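Local coordinates for 3-deoxy-d-manno-octulosonic-acid transferase (Acinetobacter baumannii, PDB 4BFC), which probably transfers Kdo from CMP-Kdo onto lipid A precursors, and is represented here by its C-terminal CMP-Kdo binding domain, at residues S49-A52 and P53-Q56. Sequence-based numbering, arbitrary orientation.
Sequences STHA and PEEQ
Glu-54 folds back over the turn that precedes it and grips His-51 twice. Its backbone N bonds to His-51 O at 2.8 Å, while its carboxylate OE1 takes the N-H of His-51 at 2.9 Å, nearly straight at 171°. The bond arrives on the anti side of OE1, tilted out of the carboxylate plane. With CG beside the backbone N (chi1 -64°) and the chain extended beyond it, the carboxylate reaches back across the end of the strand, where OE1 also lies 3.3 Å from Thr-50 CA. Next along the helix, Glu-55 bends at chi2 (93°), bringing OE2 to the hydroxyl OG1 of Thr-50, which donates to it at 2.7 Å. A cis peptide between Ala-52 and Pro-53 turns the chain into the helix, with Pro-53 at its N-cap position. Further out, Gly-136 N shares OE1 of Glu-54, Ser-137 N and Leu-138 N hold OE2, and Arg-83 forms a salt bridge with Glu-55 OE1, so both buried carboxylates are well satisfied. His-51 NE2 bonds to His-145 NE2, near a bound sulfate. This is the strand-to-helix turn of a beta-alpha-beta unit in a Rossmann-like domain, at the C-terminal end of a central strand, where GT-B glycosyltransferases usually bind the sugar nucleotide.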
loop_
_atom_site.group_PDB
_atom_site.type_symbol
_atom_site.label_atom_id
_atom_site.label_comp_id
_atom_site.label_asym_id
_atom_site.label_seq_id
_atom_site.Cartn_x
_atom_site.Cartn_y
_atom_site.Cartn_z
ATOM N N SER A 49 10.397 6.019 6.969
ATOM C CA SER A 49 9.185 5.231 6.638
ATOM C C SER A 49 8.040 5.400 7.645
ATOM O O SER A 49 7.402 4.428 8.071
ATOM C CB SER A 49 9.535 3.769 6.432
ATOM O OG SER A 49 10.444 3.659 5.360
ATOM N N THR A 50 7.778 6.639 8.010
ATOM C CA THR A 50 6.814 6.960 9.044
ATOM C C THR A 50 5.398 6.972 8.493
ATOM O O THR A 50 5.141 7.225 7.299
ATOM C CB THR A 50 7.098 8.328 9.708
ATOM O OG1 THR A 50 7.269 9.323 8.700
ATOM C CG2 THR A 50 8.396 8.231 10.565
ATOM N N HIS A 51 4.471 6.684 9.406
ATOM C CA HIS A 51 3.008 6.793 9.251
ATOM C C HIS A 51 2.425 7.682 10.319
ATOM O O HIS A 51 3.039 7.796 11.403
ATOM C CB HIS A 51 2.355 5.421 9.451
ATOM C CG HIS A 51 2.771 4.341 8.467
ATOM N ND1 HIS A 51 1.861 3.594 7.800
ATOM C CD2 HIS A 51 4.027 3.896 8.060
ATOM C CE1 HIS A 51 2.537 2.667 7.052
ATOM N NE2 HIS A 51 3.834 2.867 7.202
ATOM N N ALA A 52 1.213 8.233 10.092
ATOM C CA ALA A 52 0.492 8.995 11.132
ATOM C C ALA A 52 0.191 8.001 12.264
ATOM O O ALA A 52 -0.200 6.856 12.005
ATOM C CB ALA A 52 -0.794 9.557 10.598
ATOM N N PRO A 53 0.340 8.407 13.526
ATOM C CA PRO A 53 0.648 9.746 14.105
ATOM C C PRO A 53 2.124 9.818 14.545
ATOM O O PRO A 53 2.505 10.652 15.391
ATOM C CB PRO A 53 -0.264 9.754 15.343
ATOM C CG PRO A 53 -0.144 8.377 15.830
ATOM C CD PRO A 53 -0.129 7.486 14.585
ATOM N N GLU A 54 2.960 8.999 13.946
ATOM C CA GLU A 54 4.396 8.875 14.371
ATOM C C GLU A 54 5.165 10.212 14.212
ATOM O O GLU A 54 5.986 10.523 15.080
ATOM C CB GLU A 54 5.118 7.791 13.619
ATOM C CG GLU A 54 4.578 6.394 13.857
ATOM C CD GLU A 54 5.326 5.327 13.065
ATOM O OE1 GLU A 54 5.624 5.555 11.838
ATOM O OE2 GLU A 54 5.682 4.285 13.648
ATOM N N GLU A 55 4.998 10.939 13.089
ATOM C CA GLU A 55 5.676 12.223 12.898
ATOM C C GLU A 55 5.254 13.217 13.994
ATOM O O GLU A 55 6.171 13.791 14.638
ATOM C CB GLU A 55 5.489 12.859 11.538
ATOM C CG GLU A 55 5.864 11.985 10.309
ATOM C CD GLU A 55 4.658 11.247 9.781
ATOM O OE1 GLU A 55 3.498 11.428 10.250
ATOM O OE2 GLU A 55 4.853 10.463 8.841
ATOM N N GLN A 56 3.942 13.402 14.178
ATOM C CA GLN A 56 3.422 14.273 15.233
ATOM C C GLN A 56 4.046 13.866 16.593
ATOM O O GLN A 56 4.610 14.753 17.312
ATOM C CB GLN A 56 1.906 14.198 15.255
ATOM C CG GLN A 56 1.275 15.057 16.338
ATOM C CD GLN A 56 1.429 16.514 16.000
ATOM O OE1 GLN A 56 1.100 16.929 14.898
ATOM N NE2 GLN A 56 1.950 17.307 16.948
#